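Local coordinates for ribosomal protein S2-related protein (Deinococcus radiodurans, PDB 2JH3), which binds a 4Fe-4S iron-sulphur cluster and may act as a chelatase that inserts iron into sirohydrochlorin, at residues G205-V210 and P239-G244; L145-A150 and A171-V176; S196-R201 and A229-R234; A123-A128 and H250-E255. One frame throughout, in Å; residues are numbered along the deposited sequence.

Contact 1 of 4, residues G205-V210 and P239-G244; sequences GQAVLV and PPLHVG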
loop_
_atom_site.group_PDB
_atom_site.type_symbol
_atom_site.label_atom_id
_atom_site.label_comp_id
_atom_site.label_asym_id
_atom_site.label_seq_id
_atom_site.Cartn_x
_atom_site.Cartn_y
_atom_site.Cartn_z
ATOM N N GLY A 205 42.300 4.711 34.807
ATOM C CA GLY A 205 42.806 3.748 33.870
ATOM C C GLY A 205 41.771 2.952 33.135
ATOM O O GLY A 205 42.122 2.079 32.343
ATOM N N GLN A 206 40.492 3.192 33.441
ATOM C CA GLN A 206 39.367 2.632 32.654
ATOM C C GLN A 206 38.176 3.582 32.642
ATOM O O GLN A 206 38.104 4.535 33.449
ATOM C CB GLN A 206 38.890 1.318 33.199
ATOM C CG GLN A 206 39.821 0.196 32.966
ATOM C CD GLN A 206 39.079 -1.114 33.005
ATOM O OE1 GLN A 206 38.403 -1.421 33.989
ATOM N NE2 GLN A 206 39.163 -1.878 31.912
ATOM N N ALA A 207 37.281 3.314 31.686
ATOM C CA ALA A 207 36.065 4.117 31.501
ATOM C C ALA A 207 34.892 3.236 31.099
ATOM O O ALA A 207 35.075 2.200 30.459
ATOM C CB ALA A 207 36.316 5.196 30.442
ATOM N N VAL A 208 33.680 3.673 31.477
ATOM C CA VAL A 208 32.409 3.030 31.047
ATOM C C VAL A 208 31.419 4.111 30.468
ATOM O O VAL A 208 31.185 5.168 31.069
ATOM C CB VAL A 208 31.749 2.173 32.171
ATOM C CG1 VAL A 208 31.448 3.024 33.395
ATOM C CG2 VAL A 208 30.509 1.392 31.621
ATOM N N LEU A 209 30.923 3.842 29.271
ATOM C CA LEU A 209 30.034 4.774 28.638
ATOM C C LEU A 209 28.580 4.283 28.805
ATOM O O LEU A 209 28.233 3.168 28.414
ATOM C CB LEU A 209 30.384 4.929 27.172
ATOM C CG LEU A 209 29.495 5.850 26.362
ATOM C CD1 LEU A 209 29.738 7.294 26.720
ATOM C CD2 LEU A 209 29.775 5.648 24.929
ATOM N N VAL A 210 27.783 5.139 29.409
ATOM C CA VAL A 210 26.321 4.961 29.469
ATOM C C VAL A 210 25.599 6.078 28.679
ATOM O O VAL A 210 25.552 7.242 29.081
ATOM C CB VAL A 210 25.797 4.800 30.932
ATOM C CG1 VAL A 210 24.201 4.733 31.005
ATOM C CG2 VAL A 210 26.391 3.546 31.535
ATOM N N PRO A 239 42.548 4.799 27.714
ATOM C CA PRO A 239 42.314 3.518 28.407
ATOM C C PRO A 239 41.178 2.721 27.804
ATOM O O PRO A 239 40.462 3.234 26.926
ATOM C CB PRO A 239 41.941 3.944 29.830
ATOM C CG PRO A 239 41.470 5.345 29.735
ATOM C CD PRO A 239 42.032 5.956 28.474
ATOM N N PRO A 240 40.973 1.478 28.273
ATOM C CA PRO A 240 39.897 0.671 27.698
ATOM C C PRO A 240 38.504 1.272 28.044
ATOM O O PRO A 240 38.300 1.766 29.133
ATOM C CB PRO A 240 40.079 -0.714 28.337
ATOM C CG PRO A 240 41.092 -0.550 29.419
ATOM C CD PRO A 240 41.670 0.814 29.385
ATOM N N LEU A 241 37.603 1.272 27.068
ATOM C CA LEU A 241 36.232 1.808 27.239
ATOM C C LEU A 241 35.245 0.665 27.149
ATOM O O LEU A 241 35.141 0.029 26.100
ATOM C CB LEU A 241 35.881 2.795 26.133
ATOM C CG LEU A 241 34.522 3.490 26.352
ATOM C CD1 LEU A 241 34.535 4.336 27.614
ATOM C CD2 LEU A 241 34.199 4.360 25.154
ATOM N N HIS A 242 34.490 0.443 28.213
ATOM C CA HIS A 242 33.334 -0.448 28.105
ATOM C C HIS A 242 32.047 0.335 27.720
ATOM O O HIS A 242 31.648 1.296 28.375
ATOM C CB HIS A 242 33.174 -1.247 29.388
ATOM C CG HIS A 242 34.472 -1.781 29.910
ATOM N ND1 HIS A 242 35.071 -2.915 29.396
ATOM C CD2 HIS A 242 35.299 -1.309 30.871
ATOM C CE1 HIS A 242 36.211 -3.124 30.043
ATOM N NE2 HIS A 242 36.374 -2.161 30.936
ATOM N N VAL A 243 31.412 -0.101 26.643
ATOM C CA VAL A 243 30.217 0.555 26.160
ATOM C C VAL A 243 28.911 -0.202 26.489
ATOM O O VAL A 243 28.675 -1.346 26.052
ATOM C CB VAL A 243 30.336 0.865 24.676
ATOM C CG1 VAL A 243 29.058 1.619 24.156
ATOM C CG2 VAL A 243 31.567 1.736 24.471
ATOM N N GLY A 244 28.085 0.505 27.263
ATOM C CA GLY A 244 26.773 0.032 27.713
ATOM C C GLY A 244 25.748 0.455 26.680
ATOM O O GLY A 244 25.985 1.350 25.842
#
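Gln206 and His242 both hold CG beside the backbone N and anti to the carbonyl carbon (chi1 -72° and -44°), and these torsions swing the glutamine amide and the imidazole to each other. Gln206 NE2 lies at the ring edge, 3.0 Å from His242 NE2, with amide and ring planes nearly perpendicular, 82° apart. On its way there the glutamine chain runs across the ring of Pro240, and its NE2 sits 3.4 Å from Pro240 CG. With an alanine here in place of Gln206, the amide would be gone, and His242 NE2 would probably lose its near neighbour while the ring of Pro240 lost the chain that crosses it.

The backbones beneath are parallel strands, 207-210 and 241-243, slightly splayed and closing a beta-alpha-beta unit through helix 218-234. Ala207 lies between two of the bonds: its N donates to Pro240 O, and its O accepts from His242 N at 2.9 Å. The ladder continues from Leu209 N to His242 O, 2.8 Å, and ends with Gly244 N on Leu209 O. On the face opposite His242, Leu241 CD1 presses tightly on Ala207 CB at 3.5 Å, while Leu209 CD2 and Val243 CG1 lie side by side. Trp198 and Leu228 also pack on Leu241.

Strand 241-243 is the outermost of this parallel sheet within the chain, in a chelatase-like CbiX domain. The chemistry is accordingly divided: backbone bonds fix the register, aliphatic groups fill the face toward helix 218-234, and the amide and imidazole place polar groups beside Val208 on the His242 side.

Contact 2 of 4, residues L145-A150 and A171-V176; sequences LLLLAA and AGVEVV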
loop_
_atom_site.group_PDB
_atom_site.type_symbol
_atom_site.label_atom_id
_atom_site.label_comp_id
_atom_site.label_asym_id
_atom_site.label_seq_id
_atom_site.Cartn_x
_atom_site.Cartn_y
_atom_site.Cartn_z
ATOM N N LEU A 145 33.077 7.206 34.660
ATOM C CA LEU A 145 31.695 7.025 34.197
ATOM C C LEU A 145 31.464 8.103 33.184
ATOM O O LEU A 145 31.520 9.258 33.518
ATOM C CB LEU A 145 30.702 7.293 35.334
ATOM C CG LEU A 145 29.334 6.576 35.241
ATOM C CD1 LEU A 145 28.306 7.332 35.958
ATOM C CD2 LEU A 145 28.904 6.165 33.850
ATOM N N LEU A 146 31.225 7.724 31.947
ATOM C CA LEU A 146 30.922 8.704 30.921
ATOM C C LEU A 146 29.434 8.595 30.557
ATOM O O LEU A 146 28.956 7.519 30.281
ATOM C CB LEU A 146 31.765 8.402 29.670
ATOM C CG LEU A 146 33.140 9.044 29.445
ATOM C CD1 LEU A 146 33.753 9.644 30.629
ATOM C CD2 LEU A 146 34.047 8.007 28.768
ATOM N N LEU A 147 28.761 9.741 30.478
ATOM C CA LEU A 147 27.323 9.816 30.196
ATOM C C LEU A 147 27.143 10.524 28.851
ATOM O O LEU A 147 27.473 11.696 28.729
ATOM C CB LEU A 147 26.600 10.611 31.294
ATOM C CG LEU A 147 26.813 10.070 32.726
ATOM C CD1 LEU A 147 26.105 10.915 33.747
ATOM C CD2 LEU A 147 26.390 8.649 32.833
ATOM N N LEU A 148 26.597 9.814 27.865
ATOM C CA LEU A 148 26.356 10.378 26.535
ATOM C C LEU A 148 24.982 11.101 26.408
ATOM O O LEU A 148 23.974 10.490 26.600
ATOM C CB LEU A 148 26.442 9.255 25.528
ATOM C CG LEU A 148 26.325 9.616 24.061
ATOM C CD1 LEU A 148 27.507 10.490 23.606
ATOM C CD2 LEU A 148 26.228 8.350 23.280
ATOM N N ALA A 149 24.980 12.408 26.160
ATOM C CA ALA A 149 23.774 13.147 25.751
ATOM C C ALA A 149 23.622 13.304 24.246
ATOM O O ALA A 149 24.612 13.453 23.509
ATOM C CB ALA A 149 23.764 14.478 26.352
ATOM N N ALA A 150 22.365 13.360 23.801
ATOM C CA ALA A 150 22.036 13.446 22.371
ATOM C C ALA A 150 22.396 14.781 21.782
ATOM O O ALA A 150 22.861 14.868 20.640
ATOM C CB ALA A 150 20.523 13.181 22.168
ATOM N N ALA A 171 35.355 6.463 39.678
ATOM C CA ALA A 171 36.558 7.323 39.642
ATOM C C ALA A 171 36.236 8.746 39.318
ATOM O O ALA A 171 36.830 9.654 39.860
ATOM C CB ALA A 171 37.595 6.761 38.625
ATOM N N GLY A 172 35.310 8.969 38.401
ATOM C CA GLY A 172 34.797 10.306 38.189
ATOM C C GLY A 172 33.562 10.218 37.282
ATOM O O GLY A 172 33.200 9.130 36.833
ATOM N N VAL A 173 32.947 11.363 37.030
ATOM C CA VAL A 173 31.756 11.438 36.144
ATOM C C VAL A 173 31.805 12.620 35.196
ATOM O O VAL A 173 31.902 13.781 35.606
ATOM C CB VAL A 173 30.405 11.436 36.952
ATOM C CG1 VAL A 173 29.225 11.255 35.988
ATOM C CG2 VAL A 173 30.400 10.287 37.990
ATOM N N GLU A 174 31.729 12.312 33.903
ATOM C CA GLU A 174 31.685 13.347 32.833
ATOM C C GLU A 174 30.545 13.099 31.798
ATOM O O GLU A 174 30.312 11.954 31.394
ATOM C CB GLU A 174 33.021 13.358 32.076
ATOM C CG GLU A 174 34.271 13.512 32.984
ATOM C CD GLU A 174 34.294 14.825 33.744
ATOM O OE1 GLU A 174 33.610 15.789 33.288
ATOM O OE2 GLU A 174 34.978 14.888 34.807
ATOM N N VAL A 175 29.923 14.181 31.343
ATOM C CA VAL A 175 28.966 14.189 30.217
ATOM C C VAL A 175 29.725 14.402 28.905
ATOM O O VAL A 175 30.605 15.207 28.854
ATOM C CB VAL A 175 27.862 15.340 30.380
ATOM C CG1 VAL A 175 26.906 15.420 29.201
ATOM C CG2 VAL A 175 27.084 15.177 31.696
ATOM N N VAL A 176 29.398 13.645 27.876
ATOM C CA VAL A 176 29.928 13.854 26.529
ATOM C C VAL A 176 28.754 13.826 25.525
ATOM O O VAL A 176 27.713 13.258 25.823
ATOM C CB VAL A 176 30.995 12.793 26.142
ATOM C CG1 VAL A 176 32.199 12.939 27.007
ATOM C CG2 VAL A 176 30.478 11.448 26.289
#
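Leu147 reaches obliquely back along the neighbouring strand, its CD1 settling 3.9 Å from Val173 CG1. Val173 is thereby held between two leucines, because its other methyl, CG2, meets Leu145 CB at 4.0 Å and the side chains of Leu145 and Val173 lie alongside each other, pointing the same way. Farther along this face the small Ala149 presents only CB to Val175 CG1.

The opposite face is filled differently. Leu146 CD1 rests on Glu174 CB, 4.1 Å away, and the glutamate chain then bends at chi2 (-62°) so that its carboxylate leads away from the leucine. Val176 offers CG2 to Leu148 CD1, and that same leucine methyl lies 3.6 Å from Val176 O.

Five backbone bonds tie the strands in parallel register, among them Leu147 N to Glu174 O and Val176 N to Leu147 O, both 2.9 Å.

These are two adjoining strands of a five-stranded parallel sheet, joined by helix 155-167 as a beta-alpha-beta unit. Leu164, Leu157 and Ala161 of that helix cover the Leu145 and Leu147 face together with Ile126 of helix 122-133; on the reverse face Trp198 packs against Leu146, and strand 207-211 flanks strand 144-149.

Contact 3 of 4, residues S196-R201 and A229-R234; sequences SEWPSR and AQAAER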
loop_
_atom_site.group_PDB
_atom_site.type_symbol
_atom_site.label_atom_id
_atom_site.label_comp_id
_atom_site.label_asym_id
_atom_site.label_seq_id
_atom_site.Cartn_x
_atom_site.Cartn_y
_atom_site.Cartn_z
ATOM N N SER A 196 33.890 12.098 20.589
ATOM C CA SER A 196 35.125 11.926 19.811
ATOM C C SER A 196 36.366 12.499 20.540
ATOM O O SER A 196 37.480 12.224 20.171
ATOM C CB SER A 196 34.942 12.512 18.416
ATOM O OG SER A 196 34.865 13.904 18.507
ATOM N N GLU A 197 36.156 13.219 21.643
ATOM C CA GLU A 197 37.202 13.715 22.480
ATOM C C GLU A 197 37.161 13.095 23.900
ATOM O O GLU A 197 37.745 13.629 24.851
ATOM C CB GLU A 197 37.011 15.226 22.595
ATOM C CG GLU A 197 37.113 16.002 21.286
ATOM C CD GLU A 197 38.556 16.111 20.808
ATOM O OE1 GLU A 197 38.783 16.095 19.571
ATOM O OE2 GLU A 197 39.458 16.199 21.678
ATOM N N TRP A 198 36.505 11.964 24.075
ATOM C CA TRP A 198 36.239 11.468 25.453
ATOM C C TRP A 198 37.468 11.238 26.350
ATOM O O TRP A 198 37.388 11.478 27.546
ATOM C CB TRP A 198 35.350 10.194 25.453
ATOM C CG TRP A 198 35.980 8.918 24.966
ATOM C CD1 TRP A 198 35.838 8.356 23.724
ATOM C CD2 TRP A 198 36.786 8.002 25.720
ATOM N NE1 TRP A 198 36.548 7.181 23.632
ATOM C CE2 TRP A 198 37.142 6.937 24.847
ATOM C CE3 TRP A 198 37.330 8.022 27.009
ATOM C CZ2 TRP A 198 37.999 5.887 25.239
ATOM C CZ3 TRP A 198 38.164 6.989 27.393
ATOM C CH2 TRP A 198 38.508 5.939 26.509
ATOM N N PRO A 199 38.586 10.717 25.809
ATOM C CA PRO A 199 39.738 10.511 26.696
ATOM C C PRO A 199 40.305 11.827 27.333
ATOM O O PRO A 199 40.974 11.756 28.363
ATOM C CB PRO A 199 40.745 9.802 25.778
ATOM C CG PRO A 199 39.913 9.264 24.613
ATOM C CD PRO A 199 38.884 10.275 24.432
ATOM N N SER A 200 40.000 12.995 26.754
ATOM C CA SER A 200 40.329 14.294 27.356
ATOM C C SER A 200 39.651 14.528 28.717
ATOM O O SER A 200 40.020 15.472 29.452
ATOM C CB SER A 200 39.910 15.430 26.434
ATOM O OG SER A 200 38.506 15.641 26.419
ATOM N N ARG A 201 38.672 13.679 29.057
ATOM C CA ARG A 201 37.911 13.829 30.294
ATOM C C ARG A 201 38.071 12.636 31.223
ATOM O O ARG A 201 37.297 12.454 32.138
ATOM C CB ARG A 201 36.425 14.068 29.960
ATOM C CG ARG A 201 36.090 15.508 29.538
ATOM C CD ARG A 201 36.411 16.534 30.697
ATOM N NE ARG A 201 35.919 17.860 30.329
ATOM C CZ ARG A 201 36.573 18.697 29.528
ATOM N NH1 ARG A 201 37.759 18.341 29.045
ATOM N NH2 ARG A 201 36.039 19.880 29.185
ATOM N N ALA A 229 35.939 5.780 17.081
ATOM C CA ALA A 229 37.098 5.574 16.169
ATOM C C ALA A 229 37.967 6.796 16.069
ATOM O O ALA A 229 39.177 6.698 16.023
ATOM C CB ALA A 229 36.595 5.229 14.793
ATOM N N GLN A 230 37.338 7.956 16.015
ATOM C CA GLN A 230 38.026 9.222 16.064
ATOM C C GLN A 230 38.707 9.436 17.389
ATOM O O GLN A 230 39.838 9.849 17.377
ATOM C CB GLN A 230 37.084 10.381 15.813
ATOM C CG GLN A 230 36.587 10.423 14.420
ATOM C CD GLN A 230 35.398 11.362 14.249
ATOM O OE1 GLN A 230 35.047 12.142 15.166
ATOM N NE2 GLN A 230 34.789 11.329 13.043
ATOM N N ALA A 231 38.032 9.200 18.519
ATOM C CA ALA A 231 38.708 9.280 19.809
ATOM C C ALA A 231 39.949 8.369 19.837
ATOM O O ALA A 231 41.017 8.755 20.323
ATOM C CB ALA A 231 37.784 8.898 20.931
ATOM N N ALA A 232 39.802 7.142 19.357
ATOM C CA ALA A 232 40.915 6.174 19.440
ATOM C C ALA A 232 42.169 6.638 18.637
ATOM O O ALA A 232 43.313 6.448 19.097
ATOM C CB ALA A 232 40.445 4.745 19.000
ATOM N N GLU A 233 41.976 7.301 17.483
ATOM C CA GLU A 233 43.120 7.871 16.720
ATOM C C GLU A 233 43.723 9.084 17.344
ATOM O O GLU A 233 44.931 9.256 17.308
ATOM C CB GLU A 233 42.745 8.326 15.305
ATOM C CG GLU A 233 42.035 7.392 14.433
ATOM C CD GLU A 233 41.683 8.030 13.069
ATOM O OE1 GLU A 233 41.535 9.301 12.970
ATOM O OE2 GLU A 233 41.490 7.241 12.121
ATOM N N ARG A 234 42.887 10.006 17.790
ATOM C CA ARG A 234 43.340 11.237 18.363
ATOM C C ARG A 234 44.031 10.977 19.669
ATOM O O ARG A 234 44.819 11.801 20.113
ATOM C CB ARG A 234 42.185 12.183 18.622
ATOM C CG ARG A 234 41.586 12.740 17.425
ATOM C CD ARG A 234 40.238 13.359 17.766
ATOM N NE ARG A 234 39.433 13.550 16.567
ATOM C CZ ARG A 234 38.285 14.199 16.531
ATOM N NH1 ARG A 234 37.784 14.700 17.650
ATOM N NH2 ARG A 234 37.611 14.296 15.389
#
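Ser196 O faces the helix backbone at Ala231, 3.2 Å from Ala231 CA, where a turn of 3-10 type, 196-200, runs up against the last turns of helix 218-234. The CA atoms of Ser196 and Ala231 are 4.5 Å apart, a close approach that the small alanine permits. The contact belongs to the second CbiX chelatase-like domain and joins the connection between strands 193-194 and 207-211 to helix 218-234, which packs on the parallel sheet. Within the turn, Glu197 O accepts from both the N and the OG of Ser200.

Ala231 CB carries the apolar part. It meets Trp198 at CD1 and NE1, 3.4 Å from each, and Pro199 CD at 3.9 Å. The tryptophan CG sits between its backbone N and carbonyl carbon (chi1 71°), an orientation that lays the indole beneath Pro199, whose CG stands over the ring centre. Ala238 also packs against both residues.

Beyond this apolar patch, the extended Arg234 chain carries its guanidinium to Glu197, which bends at chi2 to meet it. The carboxylate and guanidinium planes are 35° apart. A glutamine in place of Glu197 would probably leave the Arg234 charge without its mate on this turn. This salt bridge runs through one nitrogen: Arg234 NH1 lies 2.6 Å from Glu197 OE1, but the hydrogen bond is bent, 121° at the hydrogen, and weak.

Contact 4 of 4, residues A123-A128 and H250-E255; sequences ADAIAA and HPAVAE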
loop_
_atom_site.group_PDB
_atom_site.type_symbol
_atom_site.label_atom_id
_atom_site.label_comp_id
_atom_site.label_asym_id
_atom_site.label_seq_id
_atom_site.Cartn_x
_atom_site.Cartn_y
_atom_site.Cartn_z
ATOM N N ALA A 123 19.746 8.529 38.373
ATOM C CA ALA A 123 21.167 8.269 38.820
ATOM C C ALA A 123 21.447 6.809 39.209
ATOM O O ALA A 123 22.498 6.219 38.842
ATOM C CB ALA A 123 21.502 9.199 39.946
ATOM N N ASP A 124 20.501 6.202 39.948
ATOM C CA ASP A 124 20.555 4.769 40.276
ATOM C C ASP A 124 20.475 3.863 39.091
ATOM O O ASP A 124 21.155 2.802 39.038
ATOM C CB ASP A 124 19.349 4.389 41.153
ATOM C CG ASP A 124 19.283 5.185 42.422
ATOM O OD1 ASP A 124 20.236 5.089 43.223
ATOM O OD2 ASP A 124 18.300 5.941 42.626
ATOM N N ALA A 125 19.585 4.209 38.152
ATOM C CA ALA A 125 19.450 3.435 36.914
ATOM C C ALA A 125 20.743 3.532 36.056
ATOM O O ALA A 125 21.177 2.571 35.489
ATOM C CB ALA A 125 18.196 3.900 36.115
ATOM N N ILE A 126 21.311 4.729 35.972
ATOM C CA ILE A 126 22.584 4.961 35.280
ATOM C C ILE A 126 23.730 4.137 35.917
ATOM O O ILE A 126 24.356 3.346 35.224
ATOM C CB ILE A 126 22.973 6.447 35.353
ATOM C CG1 ILE A 126 22.049 7.299 34.472
ATOM C CG2 ILE A 126 24.510 6.628 34.988
ATOM C CD1 ILE A 126 22.123 8.826 34.758
ATOM N N ALA A 127 23.941 4.294 37.229
ATOM C CA ALA A 127 24.880 3.421 37.999
ATOM C C ALA A 127 24.656 1.941 37.788
ATOM O O ALA A 127 25.608 1.147 37.581
ATOM C CB ALA A 127 24.897 3.790 39.478
ATOM N N ALA A 128 23.412 1.520 37.748
ATOM C CA ALA A 128 23.187 0.091 37.607
ATOM C C ALA A 128 23.607 -0.416 36.254
ATOM O O ALA A 128 24.238 -1.472 36.143
ATOM C CB ALA A 128 21.769 -0.232 37.854
ATOM N N HIS A 250 17.223 -0.457 30.577
ATOM C CA HIS A 250 17.556 -1.158 31.786
ATOM C C HIS A 250 16.307 -1.426 32.701
ATOM O O HIS A 250 15.502 -0.555 32.919
ATOM C CB HIS A 250 18.616 -0.348 32.546
ATOM C CG HIS A 250 19.359 -1.145 33.575
ATOM N ND1 HIS A 250 19.009 -1.167 34.910
ATOM C CD2 HIS A 250 20.441 -1.957 33.459
ATOM C CE1 HIS A 250 19.815 -1.983 35.565
ATOM N NE2 HIS A 250 20.692 -2.482 34.706
ATOM N N PRO A 251 16.205 -2.616 33.315
ATOM C CA PRO A 251 14.965 -2.873 34.090
ATOM C C PRO A 251 14.763 -1.907 35.240
ATOM O O PRO A 251 13.659 -1.780 35.762
ATOM C CB PRO A 251 15.144 -4.290 34.617
ATOM C CG PRO A 251 16.320 -4.887 33.784
ATOM C CD PRO A 251 17.161 -3.735 33.389
ATOM N N ALA A 252 15.830 -1.234 35.644
ATOM C CA ALA A 252 15.751 -0.318 36.772
ATOM C C ALA A 252 14.887 0.888 36.459
ATOM O O ALA A 252 14.426 1.546 37.372
ATOM C CB ALA A 252 17.145 0.128 37.175
ATOM N N VAL A 253 14.635 1.175 35.181
ATOM C CA VAL A 253 13.806 2.362 34.865
ATOM C C VAL A 253 12.366 2.210 35.326
ATOM O O VAL A 253 11.732 3.210 35.605
ATOM C CB VAL A 253 13.872 2.804 33.380
ATOM C CG1 VAL A 253 15.260 3.389 33.065
ATOM C CG2 VAL A 253 13.656 1.671 32.447
ATOM N N ALA A 254 11.887 0.976 35.468
ATOM C CA ALA A 254 10.488 0.749 35.913
ATOM C C ALA A 254 10.270 1.286 37.298
ATOM O O ALA A 254 9.233 1.888 37.596
ATOM C CB ALA A 254 10.104 -0.707 35.876
ATOM N N GLU A 255 11.268 1.098 38.162
ATOM C CA GLU A 255 11.182 1.642 39.517
ATOM C C GLU A 255 11.189 3.140 39.559
ATOM O O GLU A 255 10.562 3.731 40.443
ATOM C CB GLU A 255 12.270 1.028 40.437
ATOM C CG GLU A 255 11.880 -0.418 40.931
ATOM C CD GLU A 255 10.541 -0.426 41.760
ATOM O OE1 GLU A 255 10.380 0.357 42.742
ATOM O OE2 GLU A 255 9.639 -1.239 41.439
#
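His250, whose ring packs against Ala128, is gripped at both nitrogens: ND1 accepts from Ala252 N at 3.3 Å, and NE2 is hydrogen-bonded to Asp132, farther along helix 122-133. The bond to ND1 is fairly straight, 155° at the hydrogen, although the donor lies 35° out of the ring plane. The imidazole swings toward helix 122-133 because its CG stands opposite the backbone N (chi1 -162°), and the two bonds together limit its rotation. Ala128 CB approaches the ring obliquely, 3.5 Å from His250 CE1, while Pro251 CD covers one face of the imidazole toward its rim.

The ND1 bond is a capping bond at the type I turn from His250 to Val253, which leads into helix 253-262. The start of this helix, in the second CbiX chelatase-like region, meets helix 122-133, whose residues 123-128 belong to the first CbiX range.

Beside the histidine the packing is all small and aliphatic. Ala252 CB points at the helix backbone, 4.0 Å from Ala125 CA and 4.1 Å from Ala125 CB. Ala125 CB also touches Val253 CG1, at 4.3 Å, and Val253 in turn packs on Met122 and on Val26 of helix 18-35.

Overall arrangement
Contacts 1 and 2 share one parallel sheet, their centres 10 Å apart: strands 207-211 and 144-149 are neighbours, with Val208 O 2.7 Å from Leu146 N and Val210 N 2.8 Å from Leu146 O, both probable hydrogen bonds. Contact 3 lies against one face of this sheet, where Trp198 is the shared link to contacts 1 and 2, its CZ3 4.0 Å from Ala207 CB. Contact 4 lies beyond the other face, reaching contact 2 through Ile126; nearest atoms of contacts 3 and 4 are about 14 Å apart. Contacts 1, 2 and 3 are nested within the loop that contact 4 closes. All four lie away from the iron-sulphur cluster held by Cys422, Cys425, Cys450 and Cys454.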